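Local coordinates for cobalamin biosynthesis protein CobN (PDB 7C6O) that probably inserts cobalt into the corrin ring during cobalamin biosynthesis, acting as the large catalytic subunit of a cobaltochelatase, at residues L73-L78 / D101-G106; I87-L90 / R94-Q97; A131-Q136 / D158-T163. All coordinates share one frame; numbering follows the deposited sequence.

Interaction 1: L73-L78 / D101-G106; sequences LELTDL and DTVIAG
Thr76 and Thr102 stand where two helices come nearest, their CA atoms 8.1 Å apart, and the axes of the short helical pieces, which run in broadly the same direction, approach to 10.8 Å and cross at -29°. That spacing is wide enough for side chains to fill, and Leu75 does most of the filling from its side. Its CG is anti to the backbone N (chi1 172°), which carries the forked end out from helix 72-79 across the groove. The two branches then divide the work: CD2 lies 4.0 Å from CG2 of Thr102, while CD1 turns to the valine next along, 4.3 Å from CG2 of Val103. Leu75 and Thr102 pass alongside each other in opposite directions rather than meeting end on.

Threonine suits the more exposed side of the groove because its two branches can face different surroundings. In Thr102 the hydroxyl is given to the carbonyl oxygen of Ser98 in its own helix, so the methyl is what the neighbour meets. Thr76 behaves similarly: its OG1 is turned back onto its own helix, near the carbonyl oxygens of Asp72 and Leu73, and its CG2 comes 4.2 Å from CG2 of Thr102. Deeper down, the branched, apolar Val103 also touches Leu79 and reaches Val85 and Ile87 of strand 84-89, while Leu75 rests on Leu45 of strand 42-46. The helices belong to consecutive beta-alpha-beta crossovers (strands 62-65 to 84-89 and 84-89 to 110-114) on one sheet face.

The seam is therefore graded, with leucine and valine against the sheet and threonine methyls toward solvent. Because the hydroxyls bond within their own helices, the two helices are held to each other here by van der Waals contact and exclusion of water, an adhesion without strict directional demands.

Interaction 2: I87-L90 / R94-Q97; sequences IRIL and RAWQ
Trp96 lies across the side chains of Ile89 and Ile87, crossing each at about a right angle, where the loop following strand 84-89 folds back over the strand. The path starts at CB, which meets CD1 of Ile89 at 3.7 Å. From there CG is anti to the backbone N (chi1 -161°), and the indole runs down along the strand toward Ile87. Its six-membered ring touches next: CE3 is 4.0 Å from CG2 of Ile87, and CZ3 is 4.1 Å from CD1 of the same residue. The methyl CG2 arrives at the ring edge, near its plane, so this is edge packing and not a CH-pi contact over the face. At the far end of the ring CH2 meets Leu75, and the indole also touches Pro67 and Leu45.

Ile89 gets its reach from an uncommon torsion: CG1 sits between the backbone N and the carbonyl carbon (chi1 62°), and CD1 is thereby directed at the loop, where it also comes 4.3 Å from CB of Ala95. CB of Ala95 also lies only 3.2 Å from O of Leu90, a close approach that suits a residue ending at CB. Isoleucine suits the strand, its branching at CB agreeing with extended backbone angles.

Trp96 occupies the N-cap of helix 97-105, and its backbone marks the change from loop to helix while its ring reaches inward. Among the side chains the contact is wholly apolar: one residue meets two alternate strand residues, Ile89 through CB and Ile87 through the ring, and so packs the turn before helix 97-105 against the strand.

Interaction 3: A131-Q136 / D158-T163; sequences AGTALQ and DTVLMT
Thr133 and Thr159 face each other with CA atoms 7.4 Å apart, where the first turns of helix 131-143 lie beside the last turns of helix 146-161 and the two chain segments run roughly opposite ways. The side chains reach toward each other tip to tip. OG1 of Thr133 comes 3.4 Å from the methyl CG2 of Thr159, and the two CG2 methyls are 4.0 Å apart. In Thr159 the methyl is anti to the backbone N (chi1 -61° for OG1), projecting at the partner, while the hydroxyl bonds to the carbonyl oxygen of Phe155 in its own helix. Val160 adds a methyl at the side, its CG2 4.2 Å from CG2 of Thr133. Compact threonine and valine permit this close backbone spacing.

Helix 146-161 ends here with a wider pi-type turn, after which Met162 takes positive phi. The exit is secured by the hydroxyl of Thr163, whose OG1 donates to the anti lone pair of Asp158 OD1 at 2.6 Å; the aspartate carboxylate also accepts from the backbone N of Phe165 and Gly166, pinning the departing chain.

Nearly all residues between the segments are helical, and Gln136 touches Phe155 further along. This is the open end of an antiparallel alpha-hairpin, with the end of its second helix touching the start of strand 84-89 through Val160 and Ile84.

How the interactions relate
From the N terminus, the chain passes through helix 72-79, strand 84-89 and helix 97-105, and interaction 1 closes that loop by joining the two helices. Interaction 2 is nested within it, closing the short turn between the strand and the second helix. The two contacts touch: CG2 of Val103 meets CD1 of Ile87 at 3.8 Å, and CD1 of Leu75 packs on CH2 of Trp96, making one continuous apolar layer. Interaction 3 follows in series and closes a separate helical loop, its nearest atoms about 8 Å from interaction 2. Interaction 1 joins two helices over the parallel sheet, interaction 2 a loop to one strand, and interaction 3 a helical hairpin, all in the N-terminal alpha/beta unit.

Interaction 1: L73-L78 / D101-G106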
ATOM      1  N   LEU A  73      39.488  -7.712 -32.209  1.00 39.01           N
ATOM      2  CA  LEU A  73      39.143  -7.927 -33.611  1.00 39.39           C
ATOM      3  C   LEU A  73      38.133  -6.897 -34.097  1.00 33.30           C
ATOM      4  O   LEU A  73      38.254  -6.382 -35.215  1.00 32.69           O
ATOM      5  CB  LEU A  73      38.599  -9.342 -33.805  1.00 43.82           C
ATOM      6  CG  LEU A  73      38.047  -9.685 -35.192  1.00 45.11           C
ATOM      7  CD1 LEU A  73      39.123  -9.539 -36.259  1.00 45.25           C
ATOM      8  CD2 LEU A  73      37.464 -11.090 -35.201  1.00 45.63           C
ATOM      9  N   GLU A  74      37.128  -6.587 -33.276  1.00 31.58           N
ATOM     10  CA  GLU A  74      36.139  -5.590 -33.668  1.00 32.31           C
ATOM     11  C   GLU A  74      36.770  -4.216 -33.850  1.00 27.74           C
ATOM     12  O   GLU A  74      36.358  -3.456 -34.733  1.00 27.47           O
ATOM     13  CB  GLU A  74      35.016  -5.535 -32.634  1.00 34.97           C
ATOM     14  CG  GLU A  74      34.079  -6.732 -32.681  1.00 38.96           C
ATOM     15  CD  GLU A  74      33.115  -6.766 -31.513  1.00 43.41           C
ATOM     16  OE1 GLU A  74      33.423  -6.153 -30.468  1.00 44.19           O
ATOM     17  OE2 GLU A  74      32.051  -7.408 -31.639  1.00 44.98           O
ATOM     18  N   LEU A  75      37.776  -3.885 -33.036  1.00 27.30           N
ATOM     19  CA  LEU A  75      38.444  -2.594 -33.172  1.00 25.35           C
ATOM     20  C   LEU A  75      39.183  -2.494 -34.501  1.00 25.99           C
ATOM     21  O   LEU A  75      39.012  -1.521 -35.245  1.00 25.24           O
ATOM     22  CB  LEU A  75      39.404  -2.370 -32.003  1.00 23.02           C
ATOM     23  CG  LEU A  75      40.313  -1.139 -32.102  1.00 22.93           C
ATOM     24  CD1 LEU A  75      39.494   0.149 -32.169  1.00 22.69           C
ATOM     25  CD2 LEU A  75      41.296  -1.096 -30.941  1.00 24.58           C
ATOM     26  N   THR A  76      40.010  -3.494 -34.820  1.00 26.21           N
ATOM     27  CA  THR A  76      40.766  -3.450 -36.070  1.00 29.26           C
ATOM     28  C   THR A  76      39.847  -3.505 -37.285  1.00 28.30           C
ATOM     29  O   THR A  76      40.137  -2.879 -38.311  1.00 28.66           O
ATOM     30  CB  THR A  76      41.783  -4.592 -36.117  1.00 32.11           C
ATOM     31  OG1 THR A  76      41.136  -5.825 -35.781  1.00 34.28           O
ATOM     32  CG2 THR A  76      42.918  -4.335 -35.136  1.00 30.19           C
ATOM     33  N   ASP A  77      38.740  -4.245 -37.192  1.00 26.96           N
ATOM     34  CA  ASP A  77      37.761  -4.245 -38.276  1.00 28.92           C
ATOM     35  C   ASP A  77      37.182  -2.852 -38.493  1.00 29.01           C
ATOM     36  O   ASP A  77      37.052  -2.396 -39.634  1.00 29.18           O
ATOM     37  CB  ASP A  77      36.644  -5.247 -37.982  1.00 31.39           C
ATOM     38  CG  ASP A  77      37.047  -6.683 -38.274  1.00 36.50           C
ATOM     39  OD1 ASP A  77      38.172  -6.905 -38.772  1.00 37.56           O
ATOM     40  OD2 ASP A  77      36.231  -7.591 -38.004  1.00 37.82           O
ATOM     41  N   LEU A  78      36.829  -2.160 -37.406  1.00 24.72           N
ATOM     42  CA  LEU A  78      36.312  -0.802 -37.536  1.00 24.63           C
ATOM     43  C   LEU A  78      37.379   0.153 -38.056  1.00 22.75           C
ATOM     44  O   LEU A  78      37.077   1.062 -38.839  1.00 23.10           O
ATOM     45  CB  LEU A  78      35.770  -0.318 -36.192  1.00 25.42           C
ATOM     46  CG  LEU A  78      34.434  -0.917 -35.765  1.00 27.46           C
ATOM     47  CD1 LEU A  78      34.167  -0.615 -34.305  1.00 27.50           C
ATOM     48  CD2 LEU A  78      33.323  -0.367 -36.641  1.00 27.63           C
ATOM     49  N   ASP A 101      46.902   2.541 -28.194  1.00 22.38           N
ATOM     50  CA  ASP A 101      48.140   2.172 -28.876  1.00 25.72           C
ATOM     51  C   ASP A 101      47.857   1.525 -30.226  1.00 27.77           C
ATOM     52  O   ASP A 101      48.584   1.758 -31.199  1.00 28.20           O
ATOM     53  CB  ASP A 101      48.971   1.232 -28.002  1.00 29.74           C
ATOM     54  CG  ASP A 101      49.599   1.938 -26.817  1.00 36.00           C
ATOM     55  OD1 ASP A 101      49.698   3.182 -26.846  1.00 35.28           O
ATOM     56  OD2 ASP A 101      50.002   1.246 -25.857  1.00 38.73           O
ATOM     57  N   THR A 102      46.799   0.712 -30.306  1.00 27.93           N
ATOM     58  CA  THR A 102      46.454   0.065 -31.568  1.00 27.53           C
ATOM     59  C   THR A 102      46.043   1.089 -32.620  1.00 27.04           C
ATOM     60  O   THR A 102      46.457   0.998 -33.782  1.00 27.08           O
ATOM     61  CB  THR A 102      45.334  -0.952 -31.343  1.00 27.21           C
ATOM     62  OG1 THR A 102      45.807  -2.006 -30.493  1.00 26.90           O
ATOM     63  CG2 THR A 102      44.867  -1.544 -32.665  1.00 27.82           C
ATOM     64  N   VAL A 103      45.233   2.074 -32.229  1.00 25.15           N
ATOM     65  CA  VAL A 103      44.796   3.098 -33.176  1.00 23.11           C
ATOM     66  C   VAL A 103      45.989   3.900 -33.681  1.00 24.55           C
ATOM     67  O   VAL A 103      46.144   4.127 -34.887  1.00 23.56           O
ATOM     68  CB  VAL A 103      43.735   4.004 -32.526  1.00 21.91           C
ATOM     69  CG1 VAL A 103      43.396   5.170 -33.440  1.00 21.67           C
ATOM     70  CG2 VAL A 103      42.489   3.198 -32.210  1.00 20.63           C
ATOM     71  N   ILE A 104      46.861   4.323 -32.764  1.00 29.19           N
ATOM     72  CA  ILE A 104      48.009   5.142 -33.145  1.00 34.21           C
ATOM     73  C   ILE A 104      48.952   4.358 -34.050  1.00 37.31           C
ATOM     74  O   ILE A 104      49.468   4.891 -35.041  1.00 37.82           O
ATOM     75  CB  ILE A 104      48.722   5.670 -31.887  1.00 34.74           C
ATOM     76  CG1 ILE A 104      47.848   6.719 -31.193  1.00 35.20           C
ATOM     77  CG2 ILE A 104      50.090   6.239 -32.236  1.00 33.79           C
ATOM     78  CD1 ILE A 104      48.395   7.196 -29.874  1.00 36.87           C
ATOM     79  N   ALA A 105      49.180   3.080 -33.738  1.00 37.52           N
ATOM     80  CA  ALA A 105      50.074   2.267 -34.555  1.00 37.19           C
ATOM     81  C   ALA A 105      49.530   2.034 -35.959  1.00 35.36           C
ATOM     82  O   ALA A 105      50.314   1.755 -36.874  1.00 35.69           O
ATOM     83  CB  ALA A 105      50.337   0.925 -33.872  1.00 36.67           C
ATOM     84  N   GLY A 106      48.217   2.148 -36.152  1.00 33.48           N
ATOM     85  CA  GLY A 106      47.604   1.878 -37.440  1.00 31.78           C
ATOM     86  C   GLY A 106      47.747   2.970 -38.478  1.00 33.53           C
ATOM     87  O   GLY A 106      47.444   2.730 -39.650  1.00 34.47           O
TER

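Interaction 2: I87-L90 / R94-Q97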
ATOM      1  N   ILE A  87      38.597   9.171 -30.169  1.00 15.99           N
ATOM      2  CA  ILE A  87      38.466   8.377 -28.952  1.00 14.11           C
ATOM      3  C   ILE A  87      38.162   9.323 -27.797  1.00 13.46           C
ATOM      4  O   ILE A  87      38.891  10.298 -27.584  1.00 14.02           O
ATOM      5  CB  ILE A  87      39.741   7.563 -28.669  1.00 14.53           C
ATOM      6  CG1 ILE A  87      40.039   6.607 -29.829  1.00 17.06           C
ATOM      7  CG2 ILE A  87      39.610   6.802 -27.359  1.00 16.77           C
ATOM      8  CD1 ILE A  87      41.353   5.867 -29.685  1.00 17.80           C
ATOM      9  N   ARG A  88      37.089   9.036 -27.057  1.00 11.58           N
ATOM     10  CA  ARG A  88      36.719   9.814 -25.876  1.00 12.14           C
ATOM     11  C   ARG A  88      36.503   8.860 -24.710  1.00 10.71           C
ATOM     12  O   ARG A  88      35.581   8.038 -24.746  1.00 14.62           O
ATOM     13  CB  ARG A  88      35.453  10.645 -26.130  1.00 10.20           C
ATOM     14  CG  ARG A  88      35.058  11.558 -24.965  1.00 10.45           C
ATOM     15  CD  ARG A  88      34.070  12.639 -25.410  1.00 10.57           C
ATOM     16  NE  ARG A  88      33.762  13.578 -24.333  1.00 12.35           N
ATOM     17  CZ  ARG A  88      32.644  13.549 -23.612  1.00 17.38           C
ATOM     18  NH1 ARG A  88      31.717  12.630 -23.853  1.00 16.83           N
ATOM     19  NH2 ARG A  88      32.451  14.442 -22.653  1.00 19.93           N
ATOM     20  N   ILE A  89      37.349   8.963 -23.680  1.00 13.15           N
ATOM     21  CA  ILE A  89      37.274   8.078 -22.522  1.00 15.52           C
ATOM     22  C   ILE A  89      37.548   8.859 -21.241  1.00 14.22           C
ATOM     23  O   ILE A  89      38.194   9.909 -21.247  1.00 14.06           O
ATOM     24  CB  ILE A  89      38.265   6.892 -22.613  1.00 20.07           C
ATOM     25  CG1 ILE A  89      39.705   7.404 -22.651  1.00 23.71           C
ATOM     26  CG2 ILE A  89      37.966   6.008 -23.820  1.00 23.32           C
ATOM     27  CD1 ILE A  89      40.740   6.303 -22.688  1.00 27.98           C
ATOM     28  N   LEU A  90      37.054   8.319 -20.131  1.00 18.56           N
ATOM     29  CA  LEU A  90      37.453   8.769 -18.805  1.00 22.13           C
ATOM     30  C   LEU A  90      38.704   8.026 -18.357  1.00 24.02           C
ATOM     31  O   LEU A  90      38.943   6.881 -18.748  1.00 25.72           O
ATOM     32  CB  LEU A  90      36.335   8.542 -17.787  1.00 25.35           C
ATOM     33  CG  LEU A  90      35.068   9.381 -17.911  1.00 25.58           C
ATOM     34  CD1 LEU A  90      34.034   8.901 -16.908  1.00 25.39           C
ATOM     35  CD2 LEU A  90      35.389  10.846 -17.688  1.00 24.90           C
ATOM     36  N   ARG A  94      45.990   5.840 -19.812  1.00 31.76           N
ATOM     37  CA  ARG A  94      46.162   4.530 -19.196  1.00 32.39           C
ATOM     38  C   ARG A  94      44.856   3.756 -19.050  1.00 31.75           C
ATOM     39  O   ARG A  94      44.905   2.543 -18.818  1.00 35.79           O
ATOM     40  CB  ARG A  94      46.829   4.679 -17.825  1.00 32.00           C
ATOM     41  N   ALA A  95      43.699   4.412 -19.175  1.00 28.32           N
ATOM     42  CA  ALA A  95      42.424   3.722 -19.012  1.00 27.93           C
ATOM     43  C   ALA A  95      42.048   2.872 -20.220  1.00 27.74           C
ATOM     44  O   ALA A  95      41.170   2.011 -20.104  1.00 28.98           O
ATOM     45  CB  ALA A  95      41.306   4.726 -18.729  1.00 26.72           C
ATOM     46  N   TRP A  96      42.670   3.103 -21.370  1.00 27.02           N
ATOM     47  CA  TRP A  96      42.466   2.250 -22.535  1.00 26.39           C
ATOM     48  C   TRP A  96      43.743   2.252 -23.369  1.00 26.49           C
ATOM     49  O   TRP A  96      43.728   2.508 -24.573  1.00 30.81           O
ATOM     50  CB  TRP A  96      41.260   2.705 -23.358  1.00 27.97           C
ATOM     51  CG  TRP A  96      40.741   1.636 -24.278  1.00 28.49           C
ATOM     52  CD1 TRP A  96      40.623   0.303 -23.998  1.00 30.55           C
ATOM     53  CD2 TRP A  96      40.287   1.803 -25.628  1.00 26.05           C
ATOM     54  NE1 TRP A  96      40.115  -0.366 -25.085  1.00 31.19           N
ATOM     55  CE2 TRP A  96      39.902   0.531 -26.099  1.00 29.02           C
ATOM     56  CE3 TRP A  96      40.167   2.904 -26.482  1.00 25.11           C
ATOM     57  CZ2 TRP A  96      39.404   0.331 -27.386  1.00 26.43           C
ATOM     58  CZ3 TRP A  96      39.671   2.702 -27.760  1.00 23.66           C
ATOM     59  CH2 TRP A  96      39.297   1.425 -28.198  1.00 24.69           C
ATOM     60  N   GLN A  97      44.872   1.959 -22.719  1.00 25.67           N
ATOM     61  CA  GLN A  97      46.165   2.063 -23.387  1.00 29.18           C
ATOM     62  C   GLN A  97      46.274   1.090 -24.554  1.00 30.22           C
ATOM     63  O   GLN A  97      46.869   1.417 -25.588  1.00 29.98           O
ATOM     64  CB  GLN A  97      47.293   1.825 -22.384  1.00 34.36           C
ATOM     65  CG  GLN A  97      48.683   1.886 -22.999  1.00 40.29           C
ATOM     66  CD  GLN A  97      49.793   1.767 -21.972  1.00 45.59           C
ATOM     67  OE1 GLN A  97      49.538   1.636 -20.775  1.00 46.77           O
ATOM     68  NE2 GLN A  97      51.037   1.814 -22.439  1.00 48.03           N
TER

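Interaction 3: A131-Q136 / D158-T163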
ATOM      1  N   ALA A 131      47.532  19.714 -32.068  1.00 14.15           N
ATOM      2  CA  ALA A 131      46.953  19.851 -30.733  1.00 13.04           C
ATOM      3  C   ALA A 131      45.654  20.648 -30.771  1.00 13.32           C
ATOM      4  O   ALA A 131      44.677  20.285 -30.107  1.00 12.23           O
ATOM      5  CB  ALA A 131      47.959  20.509 -29.787  1.00 14.49           C
ATOM      6  N   GLY A 132      45.619  21.727 -31.559  1.00 15.74           N
ATOM      7  CA  GLY A 132      44.408  22.528 -31.648  1.00 12.20           C
ATOM      8  C   GLY A 132      43.229  21.771 -32.225  1.00 12.85           C
ATOM      9  O   GLY A 132      42.075  22.068 -31.902  1.00 12.70           O
ATOM     10  N   THR A 133      43.494  20.790 -33.089  1.00 14.13           N
ATOM     11  CA  THR A 133      42.418  19.957 -33.614  1.00 13.75           C
ATOM     12  C   THR A 133      41.798  19.114 -32.507  1.00 14.56           C
ATOM     13  O   THR A 133      40.569  19.037 -32.384  1.00 12.29           O
ATOM     14  CB  THR A 133      42.948  19.068 -34.739  1.00 14.08           C
ATOM     15  OG1 THR A 133      43.584  19.887 -35.727  1.00 13.57           O
ATOM     16  CG2 THR A 133      41.808  18.287 -35.382  1.00 15.75           C
ATOM     17  N   ALA A 134      42.640  18.488 -31.681  1.00 13.02           N
ATOM     18  CA  ALA A 134      42.139  17.688 -30.568  1.00 12.16           C
ATOM     19  C   ALA A 134      41.413  18.553 -29.545  1.00 11.40           C
ATOM     20  O   ALA A 134      40.379  18.147 -29.003  1.00 11.44           O
ATOM     21  CB  ALA A 134      43.294  16.932 -29.910  1.00 11.56           C
ATOM     22  N   LEU A 135      41.938  19.750 -29.270  1.00 13.10           N
ATOM     23  CA  LEU A 135      41.317  20.619 -28.275  1.00 12.52           C
ATOM     24  C   LEU A 135      39.943  21.099 -28.734  1.00 11.88           C
ATOM     25  O   LEU A 135      39.006  21.165 -27.933  1.00 11.42           O
ATOM     26  CB  LEU A 135      42.235  21.803 -27.969  1.00 11.98           C
ATOM     27  CG  LEU A 135      43.537  21.463 -27.233  1.00 12.21           C
ATOM     28  CD1 LEU A 135      44.554  22.589 -27.365  1.00 12.78           C
ATOM     29  CD2 LEU A 135      43.265  21.156 -25.763  1.00 13.31           C
ATOM     30  N   GLN A 136      39.798  21.433 -30.018  1.00 13.87           N
ATOM     31  CA  GLN A 136      38.487  21.849 -30.511  1.00 14.52           C
ATOM     32  C   GLN A 136      37.514  20.674 -30.538  1.00 13.70           C
ATOM     33  O   GLN A 136      36.334  20.833 -30.203  1.00 13.57           O
ATOM     34  CB  GLN A 136      38.616  22.482 -31.898  1.00 17.70           C
ATOM     35  CG  GLN A 136      37.341  23.172 -32.407  1.00 18.29           C
ATOM     36  CD  GLN A 136      37.122  24.553 -31.798  1.00 20.91           C
ATOM     37  OE1 GLN A 136      37.567  24.836 -30.688  1.00 23.15           O
ATOM     38  NE2 GLN A 136      36.438  25.422 -32.535  1.00 19.96           N
ATOM     39  N   ASP A 158      37.455  18.693 -42.825  1.00 16.87           N
ATOM     40  CA  ASP A 158      38.077  19.865 -43.437  1.00 18.34           C
ATOM     41  C   ASP A 158      39.453  20.141 -42.846  1.00 17.53           C
ATOM     42  O   ASP A 158      40.370  20.560 -43.562  1.00 16.05           O
ATOM     43  CB  ASP A 158      37.179  21.092 -43.275  1.00 17.70           C
ATOM     44  CG  ASP A 158      35.935  21.027 -44.138  1.00 21.35           C
ATOM     45  OD1 ASP A 158      35.699  19.975 -44.774  1.00 19.15           O
ATOM     46  OD2 ASP A 158      35.197  22.035 -44.181  1.00 22.85           O
ATOM     47  N   THR A 159      39.619  19.921 -41.540  1.00 14.82           N
ATOM     48  CA  THR A 159      40.888  20.227 -40.892  1.00 16.30           C
ATOM     49  C   THR A 159      41.948  19.185 -41.219  1.00 18.07           C
ATOM     50  O   THR A 159      43.087  19.533 -41.550  1.00 18.08           O
ATOM     51  CB  THR A 159      40.697  20.327 -39.374  1.00 15.67           C
ATOM     52  OG1 THR A 159      39.783  21.387 -39.075  1.00 15.12           O
ATOM     53  CG2 THR A 159      42.028  20.595 -38.682  1.00 15.75           C
ATOM     54  N   VAL A 160      41.592  17.905 -41.130  1.00 15.33           N
ATOM     55  CA  VAL A 160      42.563  16.825 -41.275  1.00 14.12           C
ATOM     56  C   VAL A 160      42.751  16.432 -42.734  1.00 16.29           C
ATOM     57  O   VAL A 160      43.880  16.267 -43.200  1.00 16.87           O
ATOM     58  CB  VAL A 160      42.136  15.613 -40.418  1.00 15.61           C
ATOM     59  CG1 VAL A 160      43.098  14.450 -40.618  1.00 17.26           C
ATOM     60  CG2 VAL A 160      42.059  16.009 -38.944  1.00 13.88           C
ATOM     61  N   LEU A 161      41.658  16.265 -43.476  1.00 15.72           N
ATOM     62  CA  LEU A 161      41.729  15.799 -44.855  1.00 16.91           C
ATOM     63  C   LEU A 161      41.670  16.928 -45.874  1.00 18.02           C
ATOM     64  O   LEU A 161      41.803  16.664 -47.075  1.00 19.61           O
ATOM     65  CB  LEU A 161      40.594  14.807 -45.134  1.00 17.74           C
ATOM     66  CG  LEU A 161      40.517  13.639 -44.150  1.00 18.89           C
ATOM     67  CD1 LEU A 161      39.241  12.848 -44.366  1.00 18.28           C
ATOM     68  CD2 LEU A 161      41.740  12.746 -44.281  1.00 19.48           C
ATOM     69  N   MET A 162      41.467  18.168 -45.424  1.00 17.70           N
ATOM     70  CA  MET A 162      41.394  19.345 -46.290  1.00 19.04           C
ATOM     71  C   MET A 162      40.257  19.243 -47.303  1.00 21.91           C
ATOM     72  O   MET A 162      40.361  19.737 -48.432  1.00 19.47           O
ATOM     73  CB  MET A 162      42.735  19.605 -46.985  1.00 18.67           C
ATOM     74  CG  MET A 162      43.887  19.740 -45.992  1.00 22.36           C
ATOM     75  SD  MET A 162      45.414  20.382 -46.699  1.00 22.25           S
ATOM     76  CE  MET A 162      44.947  22.082 -47.020  1.00 20.73           C
ATOM     77  N   THR A 163      39.157  18.611 -46.899  1.00 22.28           N
ATOM     78  CA  THR A 163      37.912  18.693 -47.643  1.00 21.39           C
ATOM     79  C   THR A 163      37.309  20.088 -47.484  1.00 21.80           C
ATOM     80  O   THR A 163      37.854  20.961 -46.804  1.00 23.59           O
ATOM     81  CB  THR A 163      36.932  17.621 -47.168  1.00 21.94           C
ATOM     82  OG1 THR A 163      36.719  17.760 -45.755  1.00 22.10           O
ATOM     83  CG2 THR A 163      37.472  16.230 -47.467  1.00 22.15           C
TER